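Local atomic coordinates of ThiS/MoaD family protein (Amycolatopsis orientalis, PDB entry 4N6E), a protein that probably serves as a CysO-type sulfur carrier, delivering sulfur to the thiosugar synthase BexX, with which it forms a complex. Residues Tyr59-Asp64 with Gly78-Ile83. Numbering follows the deposited sequence.
Sequences YVNDED and GDTLTI
Asn61 reaches from the start of a hairpin loop to Asp79 and Thr80 with both ends of its amide. From CB the chain runs to CG, set beside the backbone N (chi1 -48°), which turns the amide toward 78-83. Asn61 CG comes 3.7 Å from Asp79 OD1. Asn61 OD1 accepts a hydrogen bond from Thr80 N at 2.8 Å, with the donor tilted from the carbonyl plane. Asn61 ND2 gives a nearly straight hydrogen bond, 171°, to Asp79 OD1 at 2.8 Å. OD1 of Asp79 lies in the amide plane, yet the amide comes from above the carboxylate, and the two planes stand 78° apart. Asp79 OD2 is held by the backbone N of Lys76 and also faces Val60 CG1 at 3.8 Å. An alanine in place of Asp79 would probably leave Asn61 ND2 and Lys76 N without these acceptors and the amide less firmly fixed. Strands 56-60 and 80-88 are antiparallel neighbours in the mixed sheet of this ubiquitin-like fold. Asn61 N hydrogen-bonds to Thr80 O, and Tyr59 and Thr82 form a hydrogen-bonded pair. Val60 CG2 and Leu81 CD1 pack at 4.2 Å on the other face from Tyr59. One amide, in the type I' turn Val60-Glu63, thus both accepts and donates where the strand pairing ends.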
ATOM      1  N   TYR B  59      26.897 -37.053   7.912  1.00 44.97           N
ATOM      2  CA  TYR B  59      26.960 -37.540   9.278  1.00 46.45           C
ATOM      3  C   TYR B  59      27.178 -39.050   9.318  1.00 50.14           C
ATOM      4  O   TYR B  59      26.661 -39.784   8.462  1.00 48.17           O
ATOM      5  CB  TYR B  59      25.684 -37.161  10.023  1.00 46.03           C
ATOM      6  CG  TYR B  59      25.471 -35.676  10.041  1.00 47.41           C
ATOM      7  CD1 TYR B  59      24.859 -35.027   8.963  1.00 49.62           C
ATOM      8  CD2 TYR B  59      25.895 -34.907  11.115  1.00 46.42           C
ATOM      9  CE1 TYR B  59      24.680 -33.654   8.963  1.00 48.83           C
ATOM     10  CE2 TYR B  59      25.718 -33.534  11.127  1.00 47.64           C
ATOM     11  CZ  TYR B  59      25.112 -32.916  10.047  1.00 49.40           C
ATOM     12  OH  TYR B  59      24.933 -31.560  10.052  1.00 52.55           O
ATOM     13  N   VAL B  60      27.974 -39.486  10.303  1.00 54.84           N
ATOM     14  CA  VAL B  60      28.117 -40.906  10.675  1.00 57.16           C
ATOM     15  C   VAL B  60      27.455 -41.114  12.045  1.00 57.03           C
ATOM     16  O   VAL B  60      27.846 -40.474  13.022  1.00 52.45           O
ATOM     17  CB  VAL B  60      29.596 -41.334  10.716  1.00 57.47           C
ATOM     18  CG1 VAL B  60      29.745 -42.751  11.256  1.00 58.97           C
ATOM     19  CG2 VAL B  60      30.206 -41.233   9.329  1.00 56.65           C
ATOM     20  N   ASN B  61      26.455 -42.003  12.103  1.00 61.42           N
ATOM     21  CA  ASN B  61      25.555 -42.134  13.272  1.00 62.88           C
ATOM     22  C   ASN B  61      25.320 -40.788  13.963  1.00 61.23           C
ATOM     23  O   ASN B  61      25.582 -40.645  15.156  1.00 59.49           O
ATOM     24  CB  ASN B  61      26.086 -43.159  14.288  1.00 64.20           C
ATOM     25  CG  ASN B  61      26.511 -44.472  13.643  1.00 66.85           C
ATOM     26  OD1 ASN B  61      25.750 -45.094  12.895  1.00 64.55           O
ATOM     27  ND2 ASN B  61      27.737 -44.904  13.937  1.00 67.84           N
ATOM     28  N   ASP B  62      24.866 -39.804  13.181  1.00 59.39           N
ATOM     29  CA  ASP B  62      24.531 -38.450  13.662  1.00 58.34           C
ATOM     30  C   ASP B  62      25.718 -37.561  14.136  1.00 56.25           C
ATOM     31  O   ASP B  62      25.505 -36.526  14.771  1.00 52.55           O
ATOM     32  CB  ASP B  62      23.419 -38.503  14.744  1.00 62.95           C
ATOM     33  CG  ASP B  62      22.016 -38.838  14.169  1.00 67.25           C
ATOM     34  OD1 ASP B  62      21.794 -38.751  12.936  1.00 63.54           O
ATOM     35  OD2 ASP B  62      21.120 -39.177  14.979  1.00 69.29           O
ATOM     36  N   GLU B  63      26.953 -37.927  13.798  1.00 55.05           N
ATOM     37  CA  GLU B  63      28.113 -37.084  14.109  1.00 55.54           C
ATOM     38  C   GLU B  63      28.657 -36.462  12.833  1.00 52.10           C
ATOM     39  O   GLU B  63      28.991 -37.172  11.892  1.00 50.04           O
ATOM     40  CB  GLU B  63      29.229 -37.898  14.778  1.00 60.60           C
ATOM     41  CG  GLU B  63      29.015 -38.218  16.255  1.00 65.64           C
ATOM     42  CD  GLU B  63      30.219 -38.929  16.883  1.00 72.20           C
ATOM     43  OE1 GLU B  63      31.371 -38.469  16.664  1.00 71.56           O
ATOM     44  OE2 GLU B  63      30.020 -39.948  17.596  1.00 69.88           O
ATOM     45  N   ASP B  64      28.766 -35.138  12.810  1.00 51.18           N
ATOM     46  CA  ASP B  64      29.273 -34.423  11.639  1.00 49.01           C
ATOM     47  C   ASP B  64      30.722 -34.816  11.374  1.00 48.70           C
ATOM     48  O   ASP B  64      31.601 -34.607  12.222  1.00 46.96           O
ATOM     49  CB  ASP B  64      29.164 -32.909  11.851  1.00 51.27           C
ATOM     50  CG  ASP B  64      29.577 -32.098  10.624  1.00 52.49           C
ATOM     51  OD1 ASP B  64      30.306 -32.624   9.756  1.00 51.76           O
ATOM     52  OD2 ASP B  64      29.175 -30.917  10.539  1.00 56.29           O
ATOM     53  N   GLY B  78      27.721 -51.513   9.974  1.00 85.31           N
ATOM     54  CA  GLY B  78      26.502 -51.275  10.758  1.00 82.83           C
ATOM     55  C   GLY B  78      26.237 -49.800  11.035  1.00 81.31           C
ATOM     56  O   GLY B  78      25.180 -49.447  11.566  1.00 78.37           O
ATOM     57  N   ASP B  79      27.200 -48.943  10.685  1.00 80.11           N
ATOM     58  CA  ASP B  79      27.045 -47.495  10.817  1.00 81.36           C
ATOM     59  C   ASP B  79      25.995 -46.983   9.831  1.00 80.78           C
ATOM     60  O   ASP B  79      25.811 -47.560   8.759  1.00 84.28           O
ATOM     61  CB  ASP B  79      28.381 -46.770  10.555  1.00 81.37           C
ATOM     62  CG  ASP B  79      29.343 -46.821  11.750  1.00 79.82           C
ATOM     63  OD1 ASP B  79      28.935 -47.185  12.872  1.00 74.52           O
ATOM     64  OD2 ASP B  79      30.526 -46.469  11.563  1.00 79.85           O
ATOM     65  N   THR B  80      25.305 -45.908  10.213  1.00 80.24           N
ATOM     66  CA  THR B  80      24.404 -45.184   9.310  1.00 76.08           C
ATOM     67  C   THR B  80      25.080 -43.899   8.838  1.00 69.83           C
ATOM     68  O   THR B  80      25.641 -43.159   9.648  1.00 71.66           O
ATOM     69  CB  THR B  80      23.075 -44.815   9.999  1.00 78.25           C
ATOM     70  OG1 THR B  80      22.400 -46.011  10.405  1.00 78.42           O
ATOM     71  CG2 THR B  80      22.161 -44.021   9.048  1.00 80.00           C
ATOM     72  N   LEU B  81      25.005 -43.633   7.538  1.00 62.47           N
ATOM     73  CA  LEU B  81      25.631 -42.458   6.950  1.00 59.74           C
ATOM     74  C   LEU B  81      24.572 -41.568   6.278  1.00 61.18           C
ATOM     75  O   LEU B  81      23.953 -41.964   5.280  1.00 54.19           O
ATOM     76  CB  LEU B  81      26.709 -42.889   5.954  1.00 59.94           C
ATOM     77  CG  LEU B  81      27.649 -41.794   5.428  1.00 63.85           C
ATOM     78  CD1 LEU B  81      29.093 -42.269   5.408  1.00 64.40           C
ATOM     79  CD2 LEU B  81      27.250 -41.290   4.044  1.00 63.69           C
ATOM     80  N   THR B  82      24.367 -40.369   6.833  1.00 58.53           N
ATOM     81  CA  THR B  82      23.347 -39.453   6.340  1.00 55.13           C
ATOM     82  C   THR B  82      23.948 -38.330   5.514  1.00 52.38           C
ATOM     83  O   THR B  82      24.924 -37.723   5.923  1.00 55.32           O
ATOM     84  CB  THR B  82      22.568 -38.805   7.487  1.00 57.24           C
ATOM     85  OG1 THR B  82      22.191 -39.799   8.442  1.00 59.50           O
ATOM     86  CG2 THR B  82      21.323 -38.126   6.952  1.00 58.64           C
ATOM     87  N   ILE B  83      23.333 -38.051   4.366  1.00 50.99           N
ATOM     88  CA  ILE B  83      23.669 -36.900   3.529  1.00 47.58           C
ATOM     89  C   ILE B  83      22.622 -35.806   3.713  1.00 44.92           C
ATOM     90  O   ILE B  83      21.434 -36.034   3.523  1.00 45.53           O
ATOM     91  CB  ILE B  83      23.727 -37.276   2.047  1.00 46.74           C
ATOM     92  CG1 ILE B  83      24.615 -38.506   1.852  1.00 47.77           C
ATOM     93  CG2 ILE B  83      24.241 -36.093   1.234  1.00 47.80           C
ATOM     94  CD1 ILE B  83      24.761 -38.958   0.409  1.00 48.86           C
TER